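Alpha-glucosidase (Bacteroides thetaiotaomicron, PDB 5XFM) probably hydrolyses beta-L-arabinopyranosides and alpha-galactosides, as a bifunctional glycoside hydrolase of family 97 that carries a calcium ion. Local coordinates at residues K47-K52 against F199-D204; D280-L285 against W441-P446; D555-V560 against L570-G575. The protein carries 1 engineered substitution. All coordinates share one frame; numbering follows the deposited sequence.

Contact 1: residues K47-K52 against F199-D204; sequences KTMLEK and FRIGND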
ATOM      1  N   LYS A  47      17.195  -0.513  23.362  1.00 30.41           N
ATOM      2  CA  LYS A  47      16.832  -1.900  23.123  1.00 24.99           C
ATOM      3  C   LYS A  47      17.176  -2.309  21.703  1.00 25.85           C
ATOM      4  O   LYS A  47      16.953  -1.553  20.760  1.00 22.93           O
ATOM      5  CB  LYS A  47      15.345  -2.139  23.397  1.00 29.29           C
ATOM      6  CG  LYS A  47      14.894  -1.788  24.810  1.00 32.36           C
ATOM      7  CD  LYS A  47      15.639  -2.629  25.847  1.00 32.28           C
ATOM      8  CE  LYS A  47      15.685  -4.109  25.470  1.00 41.47           C
ATOM      9  NZ  LYS A  47      16.165  -4.971  26.590  1.00 51.29           N
ATOM     10  N   THR A  48      17.761  -3.496  21.569  1.00 25.74           N
ATOM     11  CA  THR A  48      18.080  -4.054  20.265  1.00 24.04           C
ATOM     12  C   THR A  48      16.790  -4.344  19.502  1.00 28.76           C
ATOM     13  O   THR A  48      15.919  -5.078  19.984  1.00 20.99           O
ATOM     14  CB  THR A  48      18.907  -5.358  20.387  1.00 26.27           C
ATOM     15  OG1 THR A  48      20.055  -5.134  21.215  1.00 27.71           O
ATOM     16  CG2 THR A  48      19.363  -5.842  19.014  1.00 25.44           C
ATOM     17  N   MET A  49      16.677  -3.773  18.307  1.00 23.52           N
ATOM     18  CA  MET A  49      15.498  -3.960  17.471  1.00 19.72           C
ATOM     19  C   MET A  49      15.865  -4.785  16.246  1.00 24.19           C
ATOM     20  O   MET A  49      15.116  -5.671  15.822  1.00 18.77           O
ATOM     21  CB  MET A  49      14.921  -2.607  17.068  1.00 22.58           C
ATOM     22  CG  MET A  49      14.619  -1.714  18.255  1.00 18.72           C
ATOM     23  SD  MET A  49      13.365  -2.439  19.320  1.00 25.08           S
ATOM     24  CE  MET A  49      11.891  -2.105  18.360  1.00 22.54           C
ATOM     25  N   LEU A  50      17.027  -4.487  15.676  1.00 16.97           N
ATOM     26  CA  LEU A  50      17.617  -5.367  14.681  1.00 20.04           C
ATOM     27  C   LEU A  50      19.007  -5.730  15.148  1.00 22.65           C
ATOM     28  O   LEU A  50      19.791  -4.856  15.507  1.00 20.82           O
ATOM     29  CB  LEU A  50      17.696  -4.699  13.305  1.00 19.95           C
ATOM     30  CG  LEU A  50      16.455  -4.664  12.413  1.00 25.20           C
ATOM     31  CD1 LEU A  50      15.549  -3.525  12.837  1.00 21.30           C
ATOM     32  CD2 LEU A  50      16.872  -4.497  10.956  1.00 22.43           C
ATOM     33  N   GLU A  51      19.303  -7.020  15.183  1.00 23.10           N
ATOM     34  CA  GLU A  51      20.663  -7.443  15.443  1.00 23.45           C
ATOM     35  C   GLU A  51      21.484  -7.308  14.172  1.00 25.48           C
ATOM     36  O   GLU A  51      20.998  -6.809  13.155  1.00 21.36           O
ATOM     37  CB  GLU A  51      20.708  -8.858  16.013  1.00 27.24           C
ATOM     38  CG  GLU A  51      19.933  -8.960  17.319  1.00 35.66           C
ATOM     39  CD  GLU A  51      20.044 -10.309  17.968  1.00 41.38           C
ATOM     40  OE1 GLU A  51      19.871 -11.323  17.266  1.00 52.94           O
ATOM     41  OE2 GLU A  51      20.359 -10.350  19.175  1.00 52.19           O
ATOM     42  N   LYS A  52      22.733  -7.743  14.241  1.00 27.23           N
ATOM     43  CA  LYS A  52      23.647  -7.605  13.125  1.00 24.05           C
ATOM     44  C   LYS A  52      23.071  -8.225  11.853  1.00 22.31           C
ATOM     45  O   LYS A  52      22.878  -9.440  11.747  1.00 24.49           O
ATOM     46  CB  LYS A  52      24.974  -8.230  13.511  1.00 22.05           C
ATOM     47  CG  LYS A  52      25.678  -7.398  14.581  1.00 29.85           C
ATOM     48  CD  LYS A  52      26.961  -8.027  15.038  1.00 32.35           C
ATOM     49  CE  LYS A  52      27.916  -8.158  13.892  1.00 36.92           C
ATOM     50  NZ  LYS A  52      29.320  -7.980  14.348  1.00 44.10           N
ATOM     51  N   PHE A 199       7.014  -6.828  12.306  1.00 18.77           N
ATOM     52  CA  PHE A 199       7.634  -7.642  13.336  1.00 21.30           C
ATOM     53  C   PHE A 199       7.396  -7.032  14.705  1.00 19.13           C
ATOM     54  O   PHE A 199       7.516  -5.822  14.886  1.00 20.28           O
ATOM     55  CB  PHE A 199       9.130  -7.790  13.090  1.00 18.87           C
ATOM     56  CG  PHE A 199       9.478  -8.490  11.808  1.00 20.35           C
ATOM     57  CD1 PHE A 199       9.539  -7.790  10.615  1.00 20.72           C
ATOM     58  CD2 PHE A 199       9.787  -9.839  11.804  1.00 20.60           C
ATOM     59  CE1 PHE A 199       9.879  -8.430   9.435  1.00 20.08           C
ATOM     60  CE2 PHE A 199      10.129 -10.483  10.631  1.00 24.68           C
ATOM     61  CZ  PHE A 199      10.173  -9.776   9.443  1.00 19.98           C
ATOM     62  N   ARG A 200       7.016  -7.877  15.656  1.00 21.59           N
ATOM     63  CA  ARG A 200       6.910  -7.466  17.043  1.00 20.07           C
ATOM     64  C   ARG A 200       8.135  -7.947  17.807  1.00 25.83           C
ATOM     65  O   ARG A 200       8.419  -9.150  17.860  1.00 22.05           O
ATOM     66  CB  ARG A 200       5.628  -8.002  17.679  1.00 26.96           C
ATOM     67  CG  ARG A 200       5.499  -7.671  19.162  1.00 27.70           C
ATOM     68  CD  ARG A 200       4.100  -7.965  19.686  1.00 22.51           C
ATOM     69  NE  ARG A 200       3.827  -9.389  19.824  1.00 26.00           N
ATOM     70  CZ  ARG A 200       4.205 -10.122  20.865  1.00 32.43           C
ATOM     71  NH1 ARG A 200       4.892  -9.559  21.855  1.00 22.79           N
ATOM     72  NH2 ARG A 200       3.903 -11.418  20.912  1.00 25.55           N
ATOM     73  N   ILE A 201       8.871  -6.991  18.370  1.00 21.85           N
ATOM     74  CA  ILE A 201      10.128  -7.273  19.054  1.00 22.46           C
ATOM     75  C   ILE A 201       9.879  -7.558  20.540  1.00 27.44           C
ATOM     76  O   ILE A 201      10.333  -6.818  21.414  1.00 29.54           O
ATOM     77  CB  ILE A 201      11.114  -6.099  18.896  1.00 22.07           C
ATOM     78  CG1 ILE A 201      11.075  -5.563  17.456  1.00 19.25           C
ATOM     79  CG2 ILE A 201      12.530  -6.529  19.261  1.00 17.47           C
ATOM     80  CD1 ILE A 201      11.516  -6.574  16.407  1.00 16.18           C
ATOM     81  N   GLY A 202       9.147  -8.633  20.813  1.00 23.56           N
ATOM     82  CA  GLY A 202       8.795  -8.985  22.173  1.00 25.87           C
ATOM     83  C   GLY A 202       8.000  -7.871  22.816  1.00 26.01           C
ATOM     84  O   GLY A 202       6.901  -7.537  22.371  1.00 28.36           O
ATOM     85  N   ASN A 203       8.570  -7.281  23.860  1.00 27.28           N
ATOM     86  CA  ASN A 203       7.940  -6.156  24.536  1.00 33.24           C
ATOM     87  C   ASN A 203       8.645  -4.835  24.227  1.00 28.64           C
ATOM     88  O   ASN A 203       8.285  -3.793  24.768  1.00 23.31           O
ATOM     89  CB  ASN A 203       7.891  -6.403  26.042  1.00 29.64           C
ATOM     90  CG  ASN A 203       7.140  -7.679  26.390  1.00 37.27           C
ATOM     91  OD1 ASN A 203       7.691  -8.584  27.018  1.00 43.22           O
ATOM     92  ND2 ASN A 203       5.890  -7.773  25.943  1.00 26.94           N
ATOM     93  N   ASP A 204       9.670  -4.890  23.380  1.00 26.11           N
ATOM     94  CA  ASP A 204      10.454  -3.698  23.070  1.00 27.86           C
ATOM     95  C   ASP A 204       9.981  -2.947  21.822  1.00 33.28           C
ATOM     96  O   ASP A 204      10.731  -2.149  21.266  1.00 36.50           O
ATOM     97  CB  ASP A 204      11.927  -4.066  22.904  1.00 31.81           C
ATOM     98  CG  ASP A 204      12.454  -4.876  24.067  1.00 35.50           C
ATOM     99  OD1 ASP A 204      12.063  -4.576  25.212  1.00 36.87           O
ATOM    100  OD2 ASP A 204      13.269  -5.796  23.840  1.00 35.14           O
TER
HETATM  101  O   HOH W   1      14.173  -6.857  26.001  1.00 43.72           O
HETATM  102  O   HOH W   2      15.339  -6.546  22.056  1.00 28.39           O
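K47 lies across from D204 and M49 from I201, CA atoms 6.6 Å apart for K47 and D204, 6.5 Å for M49 and I201, and no direct hydrogen bond links the two backbones. The 199-204 chain leaves its strand through a type II' turn from I201 to D204, with G202 second at positive phi, closed by D204 N on I201 O (2.8 Å). Two waters bridge the gap through D204 OD2: one accepts from K47 NZ and donates to the carboxylate, while the other donates both to OD2 and to T48 O. The charges stay apart, K47 NZ being 4.1 Å from D204 OD2; CE of K47 comes closer, 3.4 Å from the same oxygen. The lysine reaches it by bending at chi2 and chi3 (-61° and -46°), crossing the aspartate nearly at a right angle. The doubly bent M49 brings CE to 3.7 Å from I201 CG1 and 3.1 Å from D204 O. V207 of the next strand touches both M49 and I201. M49 and L50 form a classic beta bulge opposite V42, and the contact joins this bulged strand to the hairpin turn between strands 197-200 and 206-212, bringing together two antiparallel sheets of the galactose mutarotase-like N-terminal region.

Contact 2: residues D280-L285 against W441-P446; sequences DVVSPL and WERMYP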
ATOM      1  N   ASP A 280       9.481   9.940   1.981  1.00 16.68           N
ATOM      2  CA  ASP A 280      10.555  10.807   2.488  1.00 18.86           C
ATOM      3  C   ASP A 280      11.781  10.860   1.581  1.00 18.95           C
ATOM      4  O   ASP A 280      12.441  11.890   1.472  1.00 25.16           O
ATOM      5  CB  ASP A 280      11.012  10.356   3.875  1.00 17.02           C
ATOM      6  CG  ASP A 280      10.045  10.748   4.969  1.00 21.02           C
ATOM      7  OD1 ASP A 280       9.147  11.589   4.715  1.00 20.08           O
ATOM      8  OD2 ASP A 280      10.205  10.225   6.094  1.00 16.59           O
ATOM      9  N   VAL A 281      12.082   9.751   0.920  1.00 24.32           N
ATOM     10  CA  VAL A 281      13.344   9.632   0.201  1.00 19.27           C
ATOM     11  C   VAL A 281      13.195   9.492  -1.314  1.00 20.06           C
ATOM     12  O   VAL A 281      14.148   9.113  -1.993  1.00 17.24           O
ATOM     13  CB  VAL A 281      14.148   8.431   0.743  1.00 20.14           C
ATOM     14  CG1 VAL A 281      14.519   8.659   2.204  1.00 18.06           C
ATOM     15  CG2 VAL A 281      13.346   7.156   0.603  1.00 19.58           C
ATOM     16  N   VAL A 282      12.006   9.786  -1.841  1.00 22.34           N
ATOM     17  CA  VAL A 282      11.793   9.792  -3.290  1.00 23.08           C
ATOM     18  C   VAL A 282      11.261  11.138  -3.795  1.00 24.42           C
ATOM     19  O   VAL A 282      10.716  11.932  -3.026  1.00 19.27           O
ATOM     20  CB  VAL A 282      10.816   8.666  -3.724  1.00 28.64           C
ATOM     21  CG1 VAL A 282      11.312   7.322  -3.211  1.00 24.58           C
ATOM     22  CG2 VAL A 282       9.408   8.939  -3.215  1.00 18.36           C
ATOM     23  N   SER A 283      11.397  11.371  -5.098  1.00 24.87           N
ATOM     24  CA  SER A 283      10.924  12.603  -5.724  1.00 25.53           C
ATOM     25  C   SER A 283      10.118  12.295  -6.985  1.00 24.06           C
ATOM     26  O   SER A 283      10.295  11.234  -7.579  1.00 28.08           O
ATOM     27  CB  SER A 283      12.114  13.516  -6.059  1.00 19.16           C
ATOM     28  OG  SER A 283      13.000  13.603  -4.955  1.00 23.13           O
ATOM     29  N   PRO A 284       9.229  13.221  -7.395  1.00 21.60           N
ATOM     30  CA  PRO A 284       8.483  13.062  -8.652  1.00 25.78           C
ATOM     31  C   PRO A 284       9.400  12.861  -9.852  1.00 22.10           C
ATOM     32  O   PRO A 284      10.429  13.528  -9.959  1.00 24.25           O
ATOM     33  CB  PRO A 284       7.709  14.378  -8.766  1.00 25.35           C
ATOM     34  CG  PRO A 284       7.484  14.790  -7.356  1.00 22.67           C
ATOM     35  CD  PRO A 284       8.724  14.359  -6.603  1.00 26.84           C
ATOM     36  N   LEU A 285       9.024  11.949 -10.740  1.00 25.48           N
ATOM     37  CA  LEU A 285       9.826  11.645 -11.922  1.00 21.51           C
ATOM     38  C   LEU A 285       9.357  12.444 -13.137  1.00 21.76           C
ATOM     39  O   LEU A 285      10.028  12.465 -14.171  1.00 20.92           O
ATOM     40  CB  LEU A 285       9.791  10.148 -12.216  1.00 21.97           C
ATOM     41  CG  LEU A 285      10.583   9.327 -11.189  1.00 29.74           C
ATOM     42  CD1 LEU A 285      10.248   7.845 -11.284  1.00 20.65           C
ATOM     43  CD2 LEU A 285      12.087   9.562 -11.331  1.00 21.78           C
ATOM     44  N   TRP A 441       4.903   5.332  -4.870  1.00 14.02           N
ATOM     45  CA  TRP A 441       4.443   5.711  -6.202  1.00 19.08           C
ATOM     46  C   TRP A 441       3.586   6.991  -6.282  1.00 19.98           C
ATOM     47  O   TRP A 441       3.579   7.648  -7.326  1.00 17.39           O
ATOM     48  CB  TRP A 441       3.688   4.529  -6.832  1.00 18.94           C
ATOM     49  CG  TRP A 441       4.625   3.433  -7.288  1.00 17.58           C
ATOM     50  CD1 TRP A 441       5.968   3.356  -7.046  1.00 15.23           C
ATOM     51  CD2 TRP A 441       4.300   2.299  -8.104  1.00 18.60           C
ATOM     52  NE1 TRP A 441       6.493   2.236  -7.640  1.00 21.06           N
ATOM     53  CE2 TRP A 441       5.492   1.568  -8.296  1.00 19.18           C
ATOM     54  CE3 TRP A 441       3.118   1.824  -8.686  1.00 19.37           C
ATOM     55  CZ2 TRP A 441       5.537   0.391  -9.044  1.00 14.54           C
ATOM     56  CZ3 TRP A 441       3.164   0.655  -9.430  1.00 15.58           C
ATOM     57  CH2 TRP A 441       4.365  -0.050  -9.601  1.00 16.69           C
ATOM     58  N   GLU A 442       2.918   7.377  -5.192  1.00 14.64           N
ATOM     59  CA  GLU A 442       2.130   8.615  -5.184  1.00 12.71           C
ATOM     60  C   GLU A 442       3.011   9.841  -5.443  1.00 24.68           C
ATOM     61  O   GLU A 442       2.638  10.745  -6.199  1.00 22.50           O
ATOM     62  CB  GLU A 442       1.401   8.798  -3.843  1.00 15.30           C
ATOM     63  CG  GLU A 442       0.268   7.806  -3.547  1.00 21.84           C
ATOM     64  CD  GLU A 442       0.731   6.589  -2.763  1.00 24.52           C
ATOM     65  OE1 GLU A 442       1.953   6.316  -2.757  1.00 25.69           O
ATOM     66  OE2 GLU A 442      -0.124   5.918  -2.139  1.00 14.77           O
ATOM     67  N   ARG A 443       4.186   9.865  -4.820  1.00 18.45           N
ATOM     68  CA  ARG A 443       5.108  10.967  -5.007  1.00 14.44           C
ATOM     69  C   ARG A 443       5.835  10.825  -6.334  1.00 21.72           C
ATOM     70  O   ARG A 443       6.012  11.804  -7.053  1.00 23.91           O
ATOM     71  CB  ARG A 443       6.117  11.044  -3.861  1.00 25.78           C
ATOM     72  CG  ARG A 443       6.997  12.278  -3.924  1.00 19.89           C
ATOM     73  CD  ARG A 443       7.406  12.730  -2.540  1.00 21.23           C
ATOM     74  NE  ARG A 443       8.255  13.918  -2.596  1.00 28.41           N
ATOM     75  CZ  ARG A 443       7.777  15.158  -2.658  1.00 33.55           C
ATOM     76  NH1 ARG A 443       6.462  15.362  -2.685  1.00 26.48           N
ATOM     77  NH2 ARG A 443       8.608  16.195  -2.700  1.00 29.52           N
ATOM     78  N   MET A 444       6.269   9.610  -6.652  1.00 14.64           N
ATOM     79  CA  MET A 444       6.997   9.393  -7.893  1.00 19.33           C
ATOM     80  C   MET A 444       6.158   9.708  -9.142  1.00 22.40           C
ATOM     81  O   MET A 444       6.693  10.232 -10.122  1.00 19.20           O
ATOM     82  CB  MET A 444       7.525   7.964  -7.947  1.00 14.90           C
ATOM     83  CG  MET A 444       8.588   7.699  -6.901  1.00 19.61           C
ATOM     84  SD  MET A 444       8.809   5.971  -6.466  1.00 16.95           S
ATOM     85  CE  MET A 444       9.595   5.337  -7.945  1.00 15.84           C
ATOM     86  N   TYR A 445       4.853   9.416  -9.091  1.00 21.07           N
ATOM     87  CA  TYR A 445       3.955   9.596 -10.246  1.00 19.45           C
ATOM     88  C   TYR A 445       2.705  10.430  -9.930  1.00 17.88           C
ATOM     89  O   TYR A 445       1.790   9.951  -9.259  1.00 16.84           O
ATOM     90  CB  TYR A 445       3.518   8.233 -10.787  1.00 18.95           C
ATOM     91  CG  TYR A 445       4.661   7.282 -11.055  1.00 24.97           C
ATOM     92  CD1 TYR A 445       5.408   7.372 -12.223  1.00 21.39           C
ATOM     93  CD2 TYR A 445       5.005   6.304 -10.126  1.00 15.70           C
ATOM     94  CE1 TYR A 445       6.455   6.503 -12.467  1.00 22.36           C
ATOM     95  CE2 TYR A 445       6.042   5.439 -10.359  1.00 14.64           C
ATOM     96  CZ  TYR A 445       6.767   5.539 -11.526  1.00 24.07           C
ATOM     97  OH  TYR A 445       7.809   4.668 -11.752  1.00 33.39           O
ATOM     98  N   PRO A 446       2.642  11.661 -10.463  1.00 19.16           N
ATOM     99  CA  PRO A 446       1.564  12.631 -10.201  1.00 21.02           C
ATOM    100  C   PRO A 446       0.159  12.108 -10.502  1.00 19.54           C
ATOM    101  O   PRO A 446      -0.795  12.567  -9.872  1.00 26.97           O
ATOM    102  CB  PRO A 446       1.900  13.794 -11.143  1.00 19.65           C
ATOM    103  CG  PRO A 446       3.366  13.679 -11.391  1.00 25.65           C
ATOM    104  CD  PRO A 446       3.679  12.209 -11.356  1.00 22.14           C
TER
HETATM  105  O   HOH W   3      11.750  15.162  -3.316  1.00 23.73           O
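The R443 guanidinium has P284 CD over one face, 4.0 Å above its plane and offset toward the rim, and V282 O at its edge. NE donates to that oxygen in a weak bond of 3.2 Å, bent to 134° at the hydrogen. The arginine's stronger polar partner is Q84 OE1, reached through NH1. With CG anti to the backbone N (chi1 -173°), the arginine slides past V282 in the opposite direction, and its CG packs 3.8 Å from P284 CD. With an alanine here, V282 O is likely to lose this weak donor and Q84 its mate, and the proline ring the flat group it packs on. The Y445 ring meets L285 CD1 obliquely, 4.0 Å from OH, while that hydroxyl is hydrogen-bonded to E417. Within its own segment the Y445 ring lies with CE2 over one face of the W441 indole. On the backbone, L285 N donates to M444 O (3.0 Å, 169°), and P284 CA makes a CH...O contact with R443 O. V282 CG2 packs 4.0 Å from M444 CG. The linker leading from the mutarotase-like region toward TIM-barrel strand 295-299 thus lies against helix 441-444, just ahead of barrel strand 448-451.

Contact 3: residues D555-V560 against L570-G575; sequences DETRFV and LARRQG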
ATOM      1  N   ASP A 555      -5.478  15.527   5.313  1.00 25.48           N
ATOM      2  CA  ASP A 555      -4.415  16.458   5.650  1.00 30.50           C
ATOM      3  C   ASP A 555      -3.501  15.912   6.744  1.00 29.08           C
ATOM      4  O   ASP A 555      -2.347  16.324   6.857  1.00 28.96           O
ATOM      5  CB  ASP A 555      -4.999  17.807   6.077  1.00 29.98           C
ATOM      6  CG  ASP A 555      -5.528  18.599   4.904  1.00 32.52           C
ATOM      7  OD1 ASP A 555      -4.756  18.799   3.941  1.00 32.12           O
ATOM      8  OD2 ASP A 555      -6.702  19.024   4.942  1.00 36.73           O
ATOM      9  N   GLU A 556      -4.015  14.973   7.532  1.00 25.97           N
ATOM     10  CA  GLU A 556      -3.291  14.471   8.697  1.00 28.87           C
ATOM     11  C   GLU A 556      -3.910  13.174   9.230  1.00 33.08           C
ATOM     12  O   GLU A 556      -5.124  12.961   9.132  1.00 29.68           O
ATOM     13  CB  GLU A 556      -3.266  15.532   9.800  1.00 34.94           C
ATOM     14  CG  GLU A 556      -2.367  15.202  10.986  1.00 31.93           C
ATOM     15  CD  GLU A 556      -2.528  16.191  12.125  1.00 35.63           C
ATOM     16  OE1 GLU A 556      -3.156  17.254  11.910  1.00 30.35           O
ATOM     17  OE2 GLU A 556      -2.036  15.898  13.237  1.00 42.28           O
ATOM     18  N   THR A 557      -3.067  12.302   9.775  1.00 29.72           N
ATOM     19  CA  THR A 557      -3.526  11.039  10.333  1.00 30.42           C
ATOM     20  C   THR A 557      -2.872  10.813  11.688  1.00 28.02           C
ATOM     21  O   THR A 557      -1.651  10.902  11.819  1.00 29.63           O
ATOM     22  CB  THR A 557      -3.204   9.852   9.401  1.00 27.80           C
ATOM     23  OG1 THR A 557      -3.954   9.980   8.186  1.00 27.78           O
ATOM     24  CG2 THR A 557      -3.555   8.524  10.070  1.00 26.04           C
ATOM     25  N   ARG A 558      -3.678  10.513  12.698  1.00 28.09           N
ATOM     26  CA  ARG A 558      -3.137  10.271  14.025  1.00 28.99           C
ATOM     27  C   ARG A 558      -3.597   8.912  14.549  1.00 34.63           C
ATOM     28  O   ARG A 558      -4.795   8.601  14.561  1.00 31.70           O
ATOM     29  CB  ARG A 558      -3.531  11.404  14.978  1.00 32.83           C
ATOM     30  CG  ARG A 558      -2.961  12.760  14.551  1.00 42.16           C
ATOM     31  CD  ARG A 558      -2.263  13.518  15.679  1.00 42.44           C
ATOM     32  NE  ARG A 558      -3.181  14.154  16.619  1.00 42.86           N
ATOM     33  CZ  ARG A 558      -3.552  15.431  16.557  1.00 44.82           C
ATOM     34  NH1 ARG A 558      -3.099  16.215  15.588  1.00 36.36           N
ATOM     35  NH2 ARG A 558      -4.385  15.927  17.462  1.00 44.89           N
ATOM     36  N   PHE A 559      -2.628   8.097  14.961  1.00 31.24           N
ATOM     37  CA  PHE A 559      -2.916   6.815  15.591  1.00 31.51           C
ATOM     38  C   PHE A 559      -3.345   7.041  17.030  1.00 31.81           C
ATOM     39  O   PHE A 559      -2.648   7.695  17.804  1.00 36.92           O
ATOM     40  CB  PHE A 559      -1.696   5.891  15.517  1.00 31.10           C
ATOM     41  CG  PHE A 559      -1.876   4.580  16.235  1.00 30.37           C
ATOM     42  CD1 PHE A 559      -2.756   3.624  15.748  1.00 27.15           C
ATOM     43  CD2 PHE A 559      -1.139   4.289  17.377  1.00 28.69           C
ATOM     44  CE1 PHE A 559      -2.918   2.407  16.402  1.00 30.32           C
ATOM     45  CE2 PHE A 559      -1.292   3.074  18.037  1.00 23.89           C
ATOM     46  CZ  PHE A 559      -2.185   2.132  17.548  1.00 30.16           C
ATOM     47  N   VAL A 560      -4.513   6.512  17.373  1.00 31.33           N
ATOM     48  CA  VAL A 560      -5.085   6.700  18.698  1.00 33.65           C
ATOM     49  C   VAL A 560      -4.870   5.470  19.567  1.00 34.01           C
ATOM     50  O   VAL A 560      -4.359   5.571  20.680  1.00 35.07           O
ATOM     51  CB  VAL A 560      -6.593   7.003  18.610  1.00 32.86           C
ATOM     52  CG1 VAL A 560      -7.154   7.311  19.986  1.00 35.55           C
ATOM     53  CG2 VAL A 560      -6.843   8.161  17.653  1.00 29.65           C
ATOM     54  N   LEU A 570      -8.131   5.018  14.817  1.00 26.33           N
ATOM     55  CA  LEU A 570      -7.346   6.123  14.265  1.00 32.34           C
ATOM     56  C   LEU A 570      -8.201   7.330  13.886  1.00 31.91           C
ATOM     57  O   LEU A 570      -9.385   7.198  13.562  1.00 25.04           O
ATOM     58  CB  LEU A 570      -6.506   5.667  13.065  1.00 29.92           C
ATOM     59  CG  LEU A 570      -7.079   5.090  11.778  1.00 28.19           C
ATOM     60  CD1 LEU A 570      -7.524   6.172  10.789  1.00 30.64           C
ATOM     61  CD2 LEU A 570      -6.017   4.209  11.156  1.00 26.68           C
ATOM     62  N   ALA A 571      -7.582   8.507  13.944  1.00 29.45           N
ATOM     63  CA  ALA A 571      -8.232   9.746  13.545  1.00 29.19           C
ATOM     64  C   ALA A 571      -7.547  10.365  12.336  1.00 32.34           C
ATOM     65  O   ALA A 571      -6.317  10.438  12.270  1.00 30.65           O
ATOM     66  CB  ALA A 571      -8.254  10.731  14.700  1.00 30.39           C
ATOM     67  N   ARG A 572      -8.364  10.807  11.383  1.00 32.58           N
ATOM     68  CA  ARG A 572      -7.899  11.462  10.167  1.00 31.73           C
ATOM     69  C   ARG A 572      -8.583  12.815  10.001  1.00 32.38           C
ATOM     70  O   ARG A 572      -9.782  12.948  10.246  1.00 30.26           O
ATOM     71  CB  ARG A 572      -8.161  10.584   8.938  1.00 33.46           C
ATOM     72  CG  ARG A 572      -7.212   9.412   8.790  1.00 30.70           C
ATOM     73  CD  ARG A 572      -7.517   8.576   7.548  1.00 28.13           C
ATOM     74  NE  ARG A 572      -6.294   7.994   7.002  1.00 35.20           N
ATOM     75  CZ  ARG A 572      -6.003   6.697   7.000  1.00 25.18           C
ATOM     76  NH1 ARG A 572      -6.840   5.823   7.531  1.00 32.14           N
ATOM     77  NH2 ARG A 572      -4.859   6.279   6.482  1.00 38.02           N
ATOM     78  N   ARG A 573      -7.811  13.812   9.588  1.00 29.80           N
ATOM     79  CA  ARG A 573      -8.315  15.168   9.432  1.00 31.67           C
ATOM     80  C   ARG A 573      -8.433  15.562   7.967  1.00 32.75           C
ATOM     81  O   ARG A 573      -7.554  15.246   7.162  1.00 30.36           O
ATOM     82  CB  ARG A 573      -7.408  16.168  10.164  1.00 31.48           C
ATOM     83  CG  ARG A 573      -7.803  17.631   9.978  1.00 32.00           C
ATOM     84  CD  ARG A 573      -6.961  18.561  10.841  1.00 31.67           C
ATOM     85  NE  ARG A 573      -5.547  18.558  10.475  1.00 32.47           N
ATOM     86  CZ  ARG A 573      -5.020  19.307   9.509  1.00 33.53           C
ATOM     87  NH1 ARG A 573      -5.788  20.139   8.819  1.00 31.04           N
ATOM     88  NH2 ARG A 573      -3.721  19.239   9.244  1.00 28.92           N
ATOM     89  N   GLN A 574      -9.546  16.203   7.615  1.00 34.41           N
ATOM     90  CA  GLN A 574      -9.645  16.885   6.328  1.00 31.07           C
ATOM     91  C   GLN A 574     -10.073  18.323   6.564  1.00 37.49           C
ATOM     92  O   GLN A 574     -11.164  18.577   7.093  1.00 33.85           O
ATOM     93  CB  GLN A 574     -10.638  16.235   5.375  1.00 34.19           C
ATOM     94  CG  GLN A 574     -10.766  17.067   4.096  1.00 39.49           C
ATOM     95  CD  GLN A 574     -11.777  16.515   3.129  1.00 48.58           C
ATOM     96  OE1 GLN A 574     -12.979  16.603   3.369  1.00 54.78           O
ATOM     97  NE2 GLN A 574     -11.302  15.913   2.038  1.00 51.16           N
ATOM     98  N   GLY A 575      -9.218  19.259   6.167  1.00 36.09           N
ATOM     99  CA  GLY A 575      -9.451  20.654   6.467  1.00 27.90           C
ATOM    100  C   GLY A 575      -9.462  20.843   7.965  1.00 32.58           C
ATOM    101  O   GLY A 575      -8.481  20.560   8.646  1.00 29.93           O
TER
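A beta hairpin, strands 556-563 and 567-574, pairs its two arms here in antiparallel register, their axes 4.7 Å apart. R558 and A571 form a hydrogen-bonded pair, R558 N to A571 O at 2.7 Å and A571 N to R558 O at 2.9 Å. Next comes the non-hydrogen-bonded pair T557-R572, and then E556 O accepts from R573 N. D555 and E556 face R573 in a classic beta bulge, D555 N donating to R573 O. On the face shared by E556, R558 and R573 a salt-bridge network forms. E556 stretches out with CG anti to its N (chi1 -171°), which sets its carboxylate between two arginines: OE1 takes R573 NE on its anti side at 3.1 Å, and OE2 takes R558 NH1 on its syn side but well tilted from the carboxylate plane, at 2.6 Å. The carboxylate stands 72° from the R573 guanidinium plane. That guanidinium is further fixed by NH1 on G575 O, in plane, and by D555 CB over one face. D555 OD2 accepts from G575 N at 2.8 Å. This hairpin forms one edge of the six-stranded antiparallel sheet in the C-terminal region, with W578 of the third strand touching E556, R558, A571 and R573. On the other face T557 and R572 lie side by side, CG2 over the guanidinium; T557 OG1 is bonded to K88 O, and R572 NH1 to V520 O.

Overall arrangement
The three contacts follow one another along the chain without touching. Contact 1 sits within the N-terminal mutarotase-like region, contact 2 sets the linker from that region against the barrel, and contact 3 belongs to the C-terminal sheet. Contacts 2 and 3 are the nearest pair, centres about 22 Å and nearest atoms about 10 Å apart; contact 1 lies about 30 Å from contact 2 and about 28 Å from contact 3, between centres. The strand 206-212 links the first two, since V207 packs on contact 1 and T212 on V282 of contact 2. None of the segments supplies a calcium ligand: that ion is bound by E174, E452 and E458, the last two following soon after 441-446 in sequence.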